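6-aminohexanoate-cyclic-dimer hydrolase (Arthrobacter sp., PDB 3A2Q) hydrolyses the cyclic dimer of 6-aminohexanoate, a nylon-6 by-product, to the linear dimer and acts as a homodimer of the amidase family. Local coordinates at residues 173-178 with 213-218; 183-188 with 436-441; 70-75 with 167-172. The protein carries 1 engineered substitution. One frame throughout, in Å; residues are numbered along the deposited sequence.

Contact 1: residues 173-178 with 213-218. Engineered in segment 173-178: Ala-174 (natural residue Ser). With ACA (6-aminohexanoic acid), chain C.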
ATOM      1  N   GLY A 173       2.169   3.469  -5.672  1.00 21.00           N
ATOM      2  CA  GLY A 173       1.641   2.113  -5.701  1.00 20.44           C
ATOM      3  C   GLY A 173       2.111   1.268  -4.521  1.00 20.04           C
ATOM      4  O   GLY A 173       1.877   0.060  -4.491  1.00 21.42           O
ATOM      5  N   ALA A 174       2.735   1.909  -3.531  1.00 22.75           N
ATOM      6  CA  ALA A 174       3.295   1.221  -2.359  1.00 23.04           C
ATOM      7  C   ALA A 174       2.391   0.308  -1.523  1.00 24.23           C
ATOM      8  O   ALA A 174       2.880  -0.410  -0.652  1.00 22.16           O
ATOM      9  CB  ALA A 174       3.988   2.234  -1.452  1.00 25.86           C
ATOM     10  N   VAL A 175       1.080   0.353  -1.736  1.00 23.67           N
ATOM     11  CA  VAL A 175       0.199  -0.572  -1.022  1.00 20.55           C
ATOM     12  C   VAL A 175      -0.279  -1.593  -2.053  1.00 19.05           C
ATOM     13  O   VAL A 175      -0.234  -2.803  -1.824  1.00 21.18           O
ATOM     14  CB  VAL A 175      -1.033   0.133  -0.396  1.00 20.40           C
ATOM     15  CG1 VAL A 175      -2.158  -0.875  -0.177  1.00 20.59           C
ATOM     16  CG2 VAL A 175      -0.651   0.757   0.936  1.00 22.56           C
ATOM     17  N   ARG A 176      -0.717  -1.096  -3.203  1.00 18.94           N
ATOM     18  CA  ARG A 176      -1.212  -1.953  -4.267  1.00 20.39           C
ATOM     19  C   ARG A 176      -0.154  -2.899  -4.822  1.00 20.48           C
ATOM     20  O   ARG A 176      -0.444  -4.062  -5.086  1.00 20.82           O
ATOM     21  CB  ARG A 176      -1.797  -1.096  -5.392  1.00 18.85           C
ATOM     22  CG  ARG A 176      -3.089  -0.376  -4.999  1.00 20.59           C
ATOM     23  CD  ARG A 176      -3.385   0.758  -5.986  1.00 20.70           C
ATOM     24  NE  ARG A 176      -2.465   1.871  -5.774  1.00 21.51           N
ATOM     25  CZ  ARG A 176      -2.198   2.816  -6.673  1.00 17.72           C
ATOM     26  NH1 ARG A 176      -2.779   2.792  -7.867  1.00 19.37           N
ATOM     27  NH2 ARG A 176      -1.342   3.786  -6.376  1.00 21.70           N
ATOM     28  N   ILE A 177       1.075  -2.417  -4.985  1.00 21.86           N
ATOM     29  CA  ILE A 177       2.144  -3.263  -5.520  1.00 19.42           C
ATOM     30  C   ILE A 177       2.437  -4.452  -4.598  1.00 22.02           C
ATOM     31  O   ILE A 177       2.410  -5.602  -5.039  1.00 21.65           O
ATOM     32  CB  ILE A 177       3.427  -2.425  -5.791  1.00 18.13           C
ATOM     33  CG1 ILE A 177       3.137  -1.427  -6.919  1.00 21.14           C
ATOM     34  CG2 ILE A 177       4.582  -3.337  -6.203  1.00 21.37           C
ATOM     35  CD1 ILE A 177       4.187  -0.358  -7.131  1.00 21.09           C
ATOM     36  N   PRO A 178       2.720  -4.200  -3.307  1.00 21.29           N
ATOM     37  CA  PRO A 178       2.993  -5.326  -2.407  1.00 24.86           C
ATOM     38  C   PRO A 178       1.806  -6.287  -2.330  1.00 23.91           C
ATOM     39  O   PRO A 178       1.990  -7.487  -2.147  1.00 24.47           O
ATOM     40  CB  PRO A 178       3.273  -4.647  -1.066  1.00 25.56           C
ATOM     41  CG  PRO A 178       3.795  -3.298  -1.464  1.00 29.84           C
ATOM     42  CD  PRO A 178       2.917  -2.914  -2.619  1.00 24.37           C
ATOM     43  N   GLY A 213      -2.886   3.597   3.181  1.00 24.46           N
ATOM     44  CA  GLY A 213      -3.679   2.521   2.611  1.00 26.64           C
ATOM     45  C   GLY A 213      -3.920   1.344   3.534  1.00 27.28           C
ATOM     46  O   GLY A 213      -3.453   1.332   4.677  1.00 25.67           O
ATOM     47  N   LEU A 214      -4.620   0.335   3.016  1.00 25.12           N
ATOM     48  CA  LEU A 214      -5.002  -0.830   3.809  1.00 25.37           C
ATOM     49  C   LEU A 214      -4.755  -2.174   3.141  1.00 23.63           C
ATOM     50  O   LEU A 214      -4.907  -2.312   1.921  1.00 21.77           O
ATOM     51  CB  LEU A 214      -6.489  -0.722   4.151  1.00 23.00           C
ATOM     52  CG  LEU A 214      -6.917   0.618   4.755  1.00 24.05           C
ATOM     53  CD1 LEU A 214      -8.431   0.748   4.690  1.00 22.66           C
ATOM     54  CD2 LEU A 214      -6.407   0.723   6.184  1.00 22.53           C
ATOM     55  N   PHE A 215      -4.399  -3.161   3.968  1.00 26.32           N
ATOM     56  CA  PHE A 215      -4.125  -4.533   3.539  1.00 26.64           C
ATOM     57  C   PHE A 215      -5.069  -5.489   4.261  1.00 26.42           C
ATOM     58  O   PHE A 215      -5.315  -5.326   5.450  1.00 25.99           O
ATOM     59  CB  PHE A 215      -2.700  -4.950   3.920  1.00 26.43           C
ATOM     60  CG  PHE A 215      -1.632  -4.395   3.037  1.00 19.16           C
ATOM     61  CD1 PHE A 215      -1.417  -4.924   1.766  1.00 22.50           C
ATOM     62  CD2 PHE A 215      -0.813  -3.367   3.486  1.00 19.51           C
ATOM     63  CE1 PHE A 215      -0.393  -4.435   0.952  1.00 24.20           C
ATOM     64  CE2 PHE A 215       0.214  -2.869   2.682  1.00 28.75           C
ATOM     65  CZ  PHE A 215       0.424  -3.405   1.415  1.00 21.87           C
ATOM     66  N   ALA A 216      -5.563  -6.494   3.541  1.00 27.83           N
ATOM     67  CA  ALA A 216      -6.449  -7.518   4.097  1.00 27.88           C
ATOM     68  C   ALA A 216      -6.570  -8.680   3.106  1.00 26.76           C
ATOM     69  O   ALA A 216      -6.039  -8.621   1.998  1.00 27.04           O
ATOM     70  CB  ALA A 216      -7.834  -6.930   4.390  1.00 27.30           C
ATOM     71  N   ARG A 217      -7.261  -9.745   3.505  1.00 27.41           N
ATOM     72  CA  ARG A 217      -7.445 -10.880   2.613  1.00 28.18           C
ATOM     73  C   ARG A 217      -8.896 -11.005   2.138  1.00 28.74           C
ATOM     74  O   ARG A 217      -9.231 -11.898   1.359  1.00 27.21           O
ATOM     75  CB  ARG A 217      -6.983 -12.182   3.284  1.00 32.02           C
ATOM     76  CG  ARG A 217      -5.472 -12.257   3.513  1.00 30.65           C
ATOM     77  CD  ARG A 217      -5.038 -13.675   3.856  1.00 31.21           C
ATOM     78  NE  ARG A 217      -5.706 -14.162   5.057  1.00 32.07           N
ATOM     79  CZ  ARG A 217      -5.328 -13.878   6.300  1.00 26.00           C
ATOM     80  NH1 ARG A 217      -4.271 -13.109   6.527  1.00 30.94           N
ATOM     81  NH2 ARG A 217      -6.028 -14.348   7.320  1.00 35.94           N
ATOM     82  N   SER A 218      -9.757 -10.107   2.606  1.00 28.73           N
ATOM     83  CA  SER A 218     -11.156 -10.123   2.185  1.00 26.21           C
ATOM     84  C   SER A 218     -11.626  -8.700   1.914  1.00 25.45           C
ATOM     85  O   SER A 218     -11.112  -7.745   2.496  1.00 27.36           O
ATOM     86  CB  SER A 218     -12.049 -10.755   3.257  1.00 28.17           C
ATOM     87  OG  SER A 218     -12.137  -9.927   4.403  1.00 30.81           O
TER
HETATM   88  C   ACA C 602       5.985   4.404  -2.578  1.00 38.12           C
HETATM   89  O   ACA C 602       4.868   4.735  -2.985  1.00 31.11           O
HETATM   90  C2  ACA C 602       6.961   3.665  -3.482  1.00 36.13           C
HETATM   91  C3  ACA C 602       7.368   4.472  -4.711  1.00 39.61           C
HETATM   92  C4  ACA C 602       8.516   5.443  -4.423  1.00 41.85           C
HETATM   93  C5  ACA C 602       8.424   6.682  -5.314  1.00 47.58           C
HETATM   94  C6  ACA C 602       9.373   7.794  -4.878  1.00 49.59           C
HETATM   95  N   ACA C 602       8.774   8.695  -3.894  1.00 53.42           N

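Contact 2: residues 183-188 with 436-441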
ATOM      1  N   GLY A 183      -0.189 -11.504  -3.098  1.00 25.02           N
ATOM      2  CA  GLY A 183      -1.475 -12.184  -3.114  1.00 25.70           C
ATOM      3  C   GLY A 183      -2.485 -11.810  -2.048  1.00 24.03           C
ATOM      4  O   GLY A 183      -3.178 -12.678  -1.513  1.00 25.52           O
ATOM      5  N   VAL A 184      -2.571 -10.524  -1.724  1.00 23.39           N
ATOM      6  CA  VAL A 184      -3.544 -10.064  -0.737  1.00 23.05           C
ATOM      7  C   VAL A 184      -4.273  -8.856  -1.317  1.00 24.69           C
ATOM      8  O   VAL A 184      -3.941  -8.398  -2.410  1.00 23.47           O
ATOM      9  CB  VAL A 184      -2.873  -9.667   0.606  1.00 23.36           C
ATOM     10  CG1 VAL A 184      -2.151 -10.869   1.198  1.00 27.80           C
ATOM     11  CG2 VAL A 184      -1.906  -8.513   0.397  1.00 27.06           C
ATOM     12  N   VAL A 185      -5.281  -8.363  -0.602  1.00 23.21           N
ATOM     13  CA  VAL A 185      -6.025  -7.199  -1.062  1.00 24.39           C
ATOM     14  C   VAL A 185      -5.347  -5.924  -0.566  1.00 22.48           C
ATOM     15  O   VAL A 185      -5.058  -5.792   0.620  1.00 23.06           O
ATOM     16  CB  VAL A 185      -7.474  -7.207  -0.539  1.00 24.90           C
ATOM     17  CG1 VAL A 185      -8.230  -6.024  -1.126  1.00 23.23           C
ATOM     18  CG2 VAL A 185      -8.157  -8.508  -0.912  1.00 23.12           C
ATOM     19  N   GLY A 186      -5.097  -4.989  -1.478  1.00 23.23           N
ATOM     20  CA  GLY A 186      -4.465  -3.742  -1.091  1.00 20.74           C
ATOM     21  C   GLY A 186      -5.222  -2.564  -1.662  1.00 21.33           C
ATOM     22  O   GLY A 186      -5.375  -2.454  -2.878  1.00 21.69           O
ATOM     23  N   LEU A 187      -5.704  -1.682  -0.793  1.00 22.35           N
ATOM     24  CA  LEU A 187      -6.451  -0.522  -1.253  1.00 22.41           C
ATOM     25  C   LEU A 187      -5.804   0.821  -0.985  1.00 19.67           C
ATOM     26  O   LEU A 187      -5.372   1.100   0.136  1.00 22.97           O
ATOM     27  CB  LEU A 187      -7.847  -0.499  -0.620  1.00 21.83           C
ATOM     28  CG  LEU A 187      -8.618   0.821  -0.792  1.00 22.64           C
ATOM     29  CD1 LEU A 187      -9.152   0.923  -2.214  1.00 21.81           C
ATOM     30  CD2 LEU A 187      -9.759   0.887   0.209  1.00 22.79           C
ATOM     31  N   LYS A 188      -5.722   1.642  -2.033  1.00 19.23           N
ATOM     32  CA  LYS A 188      -5.253   3.018  -1.905  1.00 18.20           C
ATOM     33  C   LYS A 188      -6.584   3.766  -2.044  1.00 21.32           C
ATOM     34  O   LYS A 188      -7.140   3.869  -3.144  1.00 19.70           O
ATOM     35  CB  LYS A 188      -4.353   3.455  -3.062  1.00 21.39           C
ATOM     36  CG  LYS A 188      -3.910   4.920  -2.914  1.00 20.11           C
ATOM     37  CD  LYS A 188      -3.435   5.536  -4.229  1.00 19.25           C
ATOM     38  CE  LYS A 188      -4.588   5.827  -5.176  1.00 24.46           C
ATOM     39  NZ  LYS A 188      -5.536   6.842  -4.626  1.00 21.78           N
ATOM     40  N   ILE A 436      -8.004  -0.403  -6.023  1.00 20.10           N
ATOM     41  CA  ILE A 436      -7.761  -1.588  -5.221  1.00 19.05           C
ATOM     42  C   ILE A 436      -7.144  -2.716  -6.038  1.00 21.34           C
ATOM     43  O   ILE A 436      -7.452  -2.884  -7.220  1.00 20.38           O
ATOM     44  CB  ILE A 436      -9.096  -2.070  -4.581  1.00 22.82           C
ATOM     45  CG1 ILE A 436      -8.837  -3.131  -3.511  1.00 23.30           C
ATOM     46  CG2 ILE A 436     -10.019  -2.627  -5.664  1.00 25.47           C
ATOM     47  CD1 ILE A 436     -10.062  -3.430  -2.669  1.00 25.38           C
ATOM     48  N   SER A 437      -6.239  -3.463  -5.413  1.00 22.55           N
ATOM     49  CA  SER A 437      -5.621  -4.608  -6.078  1.00 19.75           C
ATOM     50  C   SER A 437      -6.230  -5.853  -5.439  1.00 21.84           C
ATOM     51  O   SER A 437      -6.217  -5.984  -4.217  1.00 20.56           O
ATOM     52  CB  SER A 437      -4.107  -4.622  -5.861  1.00 21.72           C
ATOM     53  OG  SER A 437      -3.525  -5.726  -6.537  1.00 20.81           O
ATOM     54  N   LEU A 438      -6.772  -6.745  -6.267  1.00 21.53           N
ATOM     55  CA  LEU A 438      -7.384  -7.986  -5.798  1.00 22.38           C
ATOM     56  C   LEU A 438      -6.498  -9.143  -6.251  1.00 22.57           C
ATOM     57  O   LEU A 438      -6.062  -9.176  -7.399  1.00 22.86           O
ATOM     58  CB  LEU A 438      -8.785  -8.144  -6.400  1.00 23.37           C
ATOM     59  CG  LEU A 438      -9.764  -7.001  -6.109  1.00 22.96           C
ATOM     60  CD1 LEU A 438     -11.103  -7.282  -6.796  1.00 26.76           C
ATOM     61  CD2 LEU A 438      -9.951  -6.859  -4.609  1.00 22.81           C
ATOM     62  N   PRO A 439      -6.232 -10.113  -5.356  1.00 25.21           N
ATOM     63  CA  PRO A 439      -5.384 -11.275  -5.669  1.00 24.88           C
ATOM     64  C   PRO A 439      -6.092 -12.341  -6.504  1.00 25.97           C
ATOM     65  O   PRO A 439      -6.271 -13.482  -6.065  1.00 25.70           O
ATOM     66  CB  PRO A 439      -4.989 -11.784  -4.289  1.00 22.20           C
ATOM     67  CG  PRO A 439      -6.214 -11.498  -3.481  1.00 26.25           C
ATOM     68  CD  PRO A 439      -6.629 -10.116  -3.935  1.00 23.64           C
ATOM     69  N   ILE A 440      -6.472 -11.960  -7.717  1.00 24.57           N
ATOM     70  CA  ILE A 440      -7.199 -12.838  -8.627  1.00 25.52           C
ATOM     71  C   ILE A 440      -6.353 -13.761  -9.498  1.00 25.83           C
ATOM     72  O   ILE A 440      -6.809 -14.837  -9.889  1.00 28.04           O
ATOM     73  CB  ILE A 440      -8.117 -11.992  -9.545  1.00 27.86           C
ATOM     74  CG1 ILE A 440      -9.203 -11.321  -8.704  1.00 31.18           C
ATOM     75  CG2 ILE A 440      -8.728 -12.854 -10.638  1.00 26.12           C
ATOM     76  CD1 ILE A 440     -10.053 -10.326  -9.493  1.00 33.06           C
ATOM     77  N   GLY A 441      -5.123 -13.359  -9.801  1.00 27.18           N
ATOM     78  CA  GLY A 441      -4.296 -14.191 -10.656  1.00 24.35           C
ATOM     79  C   GLY A 441      -3.061 -14.820 -10.041  1.00 23.81           C
ATOM     80  O   GLY A 441      -2.661 -14.494  -8.923  1.00 22.64           O
TER
HETATM   81  O   HOH W   1      -3.774  -8.292  -5.220  1.00 25.30           O

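Contact 3: residues 70-75 with 167-172. With ACA (6-aminohexanoic acid), chain C.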
ATOM      1  N   LEU A  70      -0.755  -4.962  11.946  1.00 29.15           N
ATOM      2  CA  LEU A  70       0.616  -4.497  11.816  1.00 29.91           C
ATOM      3  C   LEU A  70       0.690  -3.108  11.189  1.00 30.28           C
ATOM      4  O   LEU A  70      -0.126  -2.746  10.341  1.00 29.20           O
ATOM      5  CB  LEU A  70       1.421  -5.508  10.997  1.00 26.74           C
ATOM      6  CG  LEU A  70       1.653  -6.834  11.726  1.00 30.44           C
ATOM      7  CD1 LEU A  70       2.095  -7.910  10.750  1.00 29.39           C
ATOM      8  CD2 LEU A  70       2.686  -6.620  12.823  1.00 28.99           C
ATOM      9  N   LEU A  71       1.694  -2.350  11.613  1.00 31.13           N
ATOM     10  CA  LEU A  71       1.905  -0.980  11.170  1.00 32.03           C
ATOM     11  C   LEU A  71       3.236  -0.819  10.441  1.00 31.48           C
ATOM     12  O   LEU A  71       4.259  -1.325  10.890  1.00 33.90           O
ATOM     13  CB  LEU A  71       1.881  -0.072  12.401  1.00 32.32           C
ATOM     14  CG  LEU A  71       1.806   1.445  12.273  1.00 37.55           C
ATOM     15  CD1 LEU A  71       0.425   1.833  11.773  1.00 33.30           C
ATOM     16  CD2 LEU A  71       2.075   2.077  13.635  1.00 36.50           C
ATOM     17  N   LYS A  72       3.222  -0.108   9.320  1.00 29.59           N
ATOM     18  CA  LYS A  72       4.441   0.128   8.552  1.00 30.52           C
ATOM     19  C   LYS A  72       5.289   1.117   9.346  1.00 32.20           C
ATOM     20  O   LYS A  72       4.751   2.052   9.934  1.00 31.00           O
ATOM     21  CB  LYS A  72       4.096   0.726   7.185  1.00 26.64           C
ATOM     22  CG  LYS A  72       5.282   0.938   6.252  1.00 29.21           C
ATOM     23  CD  LYS A  72       4.821   1.559   4.945  1.00 27.34           C
ATOM     24  CE  LYS A  72       5.936   1.625   3.912  1.00 30.59           C
ATOM     25  NZ  LYS A  72       5.501   2.320   2.660  1.00 27.98           N
ATOM     26  N   ASP A  73       6.604   0.914   9.375  1.00 31.62           N
ATOM     27  CA  ASP A  73       7.468   1.828  10.114  1.00 32.14           C
ATOM     28  C   ASP A  73       7.831   3.032   9.255  1.00 32.19           C
ATOM     29  O   ASP A  73       9.007   3.311   8.999  1.00 34.82           O
ATOM     30  CB  ASP A  73       8.737   1.113  10.600  1.00 32.25           C
ATOM     31  CG  ASP A  73       9.606   2.005  11.475  1.00 37.80           C
ATOM     32  OD1 ASP A  73       9.043   2.779  12.279  1.00 36.25           O
ATOM     33  OD2 ASP A  73      10.847   1.930  11.368  1.00 36.21           O
ATOM     34  N   LEU A  74       6.797   3.742   8.813  1.00 32.66           N
ATOM     35  CA  LEU A  74       6.953   4.928   7.982  1.00 35.11           C
ATOM     36  C   LEU A  74       5.696   5.794   8.097  1.00 39.20           C
ATOM     37  O   LEU A  74       4.572   5.273   8.153  1.00 34.08           O
ATOM     38  CB  LEU A  74       7.152   4.526   6.517  1.00 33.60           C
ATOM     39  CG  LEU A  74       7.544   5.635   5.540  1.00 35.75           C
ATOM     40  CD1 LEU A  74       8.971   6.103   5.825  1.00 37.56           C
ATOM     41  CD2 LEU A  74       7.445   5.110   4.117  1.00 24.19           C
ATOM     42  N   THR A  75       5.898   7.109   8.141  1.00 35.43           N
ATOM     43  CA  THR A  75       4.807   8.081   8.219  1.00 39.51           C
ATOM     44  C   THR A  75       4.064   8.097   9.554  1.00 37.00           C
ATOM     45  O   THR A  75       4.254   9.008  10.363  1.00 35.66           O
ATOM     46  CB  THR A  75       3.783   7.856   7.075  1.00 40.56           C
ATOM     47  OG1 THR A  75       4.480   7.776   5.825  1.00 32.16           O
ATOM     48  CG2 THR A  75       2.781   9.016   7.007  1.00 33.63           C
ATOM     49  N   HIS A 167      -1.417  -1.939   7.922  1.00 26.69           N
ATOM     50  CA  HIS A 167      -1.353  -0.598   7.372  1.00 26.58           C
ATOM     51  C   HIS A 167      -0.152  -0.448   6.438  1.00 26.56           C
ATOM     52  O   HIS A 167       0.791  -1.244   6.472  1.00 24.96           O
ATOM     53  CB  HIS A 167      -1.254   0.422   8.516  1.00 24.96           C
ATOM     54  CG  HIS A 167      -0.577   1.702   8.135  1.00 27.94           C
ATOM     55  ND1 HIS A 167       0.792   1.814   8.016  1.00 27.46           N
ATOM     56  CD2 HIS A 167      -1.082   2.918   7.819  1.00 26.33           C
ATOM     57  CE1 HIS A 167       1.100   3.043   7.642  1.00 29.53           C
ATOM     58  NE2 HIS A 167      -0.019   3.734   7.515  1.00 28.33           N
ATOM     59  N   GLY A 168      -0.207   0.586   5.607  1.00 24.83           N
ATOM     60  CA  GLY A 168       0.863   0.886   4.683  1.00 25.41           C
ATOM     61  C   GLY A 168       0.513   2.201   4.025  1.00 26.93           C
ATOM     62  O   GLY A 168      -0.544   2.769   4.307  1.00 25.73           O
ATOM     63  N   ASN A 169       1.405   2.734   3.201  1.00 25.47           N
ATOM     64  CA  ASN A 169       1.074   3.960   2.488  1.00 24.05           C
ATOM     65  C   ASN A 169       1.395   3.747   1.026  1.00 25.84           C
ATOM     66  O   ASN A 169       2.094   2.791   0.666  1.00 25.36           O
ATOM     67  CB  ASN A 169       1.761   5.205   3.059  1.00 27.44           C
ATOM     68  CG  ASN A 169       3.054   4.898   3.753  1.00 39.74           C
ATOM     69  OD1 ASN A 169       4.039   4.523   3.118  1.00 40.18           O
ATOM     70  ND2 ASN A 169       3.067   5.065   5.077  1.00 39.48           N
ATOM     71  N   ASP A 170       0.903   4.650   0.191  1.00 23.62           N
ATOM     72  CA  ASP A 170       1.009   4.487  -1.248  1.00 25.07           C
ATOM     73  C   ASP A 170       1.194   5.835  -1.954  1.00 25.16           C
ATOM     74  O   ASP A 170       0.278   6.657  -1.974  1.00 22.59           O
ATOM     75  CB  ASP A 170      -0.305   3.803  -1.674  1.00 17.84           C
ATOM     76  CG  ASP A 170      -0.307   3.319  -3.096  1.00 17.90           C
ATOM     77  OD1 ASP A 170       0.051   4.102  -3.997  1.00 20.25           O
ATOM     78  OD2 ASP A 170      -0.696   2.148  -3.311  1.00 20.46           O
ATOM     79  N   ALA A 171       2.374   6.050  -2.534  1.00 23.15           N
ATOM     80  CA  ALA A 171       2.674   7.293  -3.245  1.00 23.68           C
ATOM     81  C   ALA A 171       2.818   7.056  -4.748  1.00 23.82           C
ATOM     82  O   ALA A 171       2.651   7.978  -5.550  1.00 26.43           O
ATOM     83  CB  ALA A 171       3.954   7.922  -2.694  1.00 24.67           C
ATOM     84  N   ALA A 172       3.146   5.821  -5.119  1.00 21.75           N
ATOM     85  CA  ALA A 172       3.291   5.446  -6.524  1.00 25.60           C
ATOM     86  C   ALA A 172       2.796   4.011  -6.717  1.00 22.88           C
ATOM     87  O   ALA A 172       2.972   3.423  -7.783  1.00 23.76           O
ATOM     88  CB  ALA A 172       4.755   5.569  -6.962  1.00 24.87           C
TER
HETATM   89  C   ACA C 602       5.985   4.404  -2.578  1.00 38.12           C
HETATM   90  O   ACA C 602       4.868   4.735  -2.985  1.00 31.11           O
HETATM   91  C2  ACA C 602       6.961   3.665  -3.482  1.00 36.13           C
HETATM   92  C3  ACA C 602       7.368   4.472  -4.711  1.00 39.61           C
HETATM   93  C4  ACA C 602       8.516   5.443  -4.423  1.00 41.85           C
HETATM   94  C5  ACA C 602       8.424   6.682  -5.314  1.00 47.58           C
HETATM   95  C6  ACA C 602       9.373   7.794  -4.878  1.00 49.59           C
HETATM   96  N   ACA C 602       8.774   8.695  -3.894  1.00 53.42           N

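Contact 1: residues 173-178 with 213-218
Val-175 and Pro-178 pack against Phe-215 where the loop that carries the probable nucleophile position of the amidase fold turns into helix 176-182 beside strand 211-216. Gly-173 opens the turn with a positive phi of 128°, at which a side chain would jam against the preceding carbonyl; its own O accepts the N-H of Ile-177 at 2.7 Å, the start of the helix. Ala-174 is engineered from the serine assigned, by similarity, to the acyl-ester intermediate, and its CB lies 3.1 Å from the O of the bound 6-aminohexanoic acid. Ala-174 O lies at the edge of the Phe-215 ring. Val-175 carries the contact: with CG1 turned anti to the backbone N (chi1 157°), that methyl sits over one ring face in a CH-pi contact, 4.2 Å from the centroid of Phe-215. CG2 points instead to Gly-213 CA at 3.9 Å, and a CB on Gly-213 would clash with it. Val-175 O lies 3.2 Å from Phe-215 CE1. Arg-176 points away from the strand and bridges to Asp-170. Were Phe-215 an alanine, a gap would probably open against Val-175 CG1 and Pro-178 CB, letting the turn behind the probable nucleophile position shift. Pro-178 completes the packing obliquely to the ring, its CB 4.0 Å from Phe-215 CZ.

Contact 2: residues 183-188 with 436-441
Val-185 is flanked by three side chains of segment 436-441, and its two methyls divide the work between them. With CG1 anti to the backbone N (chi1 -176°), that branch reaches Ile-436 CD1 at 3.5 Å and Leu-438 CD2 at 4.0 Å, while CG2 rests on Pro-439 CD at 3.7 Å. Val-185 and Ile-436 thus meet at a slant, methyl end to methyl end. Ile-436 is also shared by Leu-187, two residues on from Val-185 in the same strand, whose CD1 comes against Ile-436 CB at 3.8 Å. Leu-187 and Ile-436 form a non-hydrogen-bonded antiparallel pair, and their side chains project from one face of the sheet, where both touch Leu-463 of helix 460-473.

The next pair, Gly-186 and Ser-437, is hydrogen-bonded, and the Ser-437 side chain projects from the opposite face to Leu-187 and Ile-436. The two backbone bonds of this pair are Gly-186 N to Ser-437 O at 3.1 Å and Ser-437 N to Gly-186 O at 2.9 Å. Ser-437 OG has Thr-388 OG1 as its partner and also meets a water that bridges it to Val-184 O, 2.8 Å from the latter.

At the far end the pairing gives way to packing. Gly-183 ends helix 176-182 in a Schellman motif, and Pro-439, centre of an inverse gamma turn, lays its ring against the Gly-183 to Val-184 peptide, with Pro-439 CB 3.4 Å from Gly-183 C. Together these strands form an antiparallel pair within the mixed central sheet of the amidase fold, with helices packed on both of its faces.

Contact 3: residues 70-75 with 167-172
Strands 70-72 and 167-170 run side by side in the same direction, 28° apart, and are joined at Leu-70 O, which accepts His-167 N at 2.9 Å. The His-167 ring then slots in beside strand 70-72: Leu-71 CD1 lies over one face, 4.0 Å from the centroid of His-167, and at the ring edge ND1 takes a weak bond from Lys-72 N. Its NE2 is held by Glu-212, so both ring nitrogens have partners. Lys-72 runs out fully extended, every torsion near 180°, past the flank of Asn-169 at about a right angle. Its NZ reaches Asn-169 OD1 at 2.7 Å from above the amide plane, 37° out of it, and also bonds Ser-150 OG. The other end of that amide, Asn-169 ND2, gives Leu-74 O a weak bond that helps keep the oxygen turned to the lysine. Beyond the strand, Ala-171 N and Ala-172 N both donate to the O of 6-aminohexanoic acid, each at 2.9 Å. Two backbone N-H groups on one ligand oxygen are consistent with an oxyanion hole, and Lys-72 and Ser-150 probably form the charge relay of the amidase Ser-Ser-Lys triad, whose nucleophilic serine is replaced by the engineered Ala-174.

How the contacts relate
All three contacts are buried and belong to one mixed sheet, in which strands 68-72, 165-170, 211-216, 185-188 and 435-442 follow one another. Contact 3 joins the first two of these and contact 2 the last two; between them, contact 1 sets the start of helix 176-182 on strand 211-216. Contacts 1 and 3 both reach the bound ligand and are linked by the salt bridge of Arg-176 with Asp-170, whereas contact 2 lies farther from the site. Chemistry follows place: contact 3 is polar, with side-chain bonds around Lys-72, contact 1 is apolar with no hydrogen bond across it, and contact 2 combines backbone pairing with aliphatic packing.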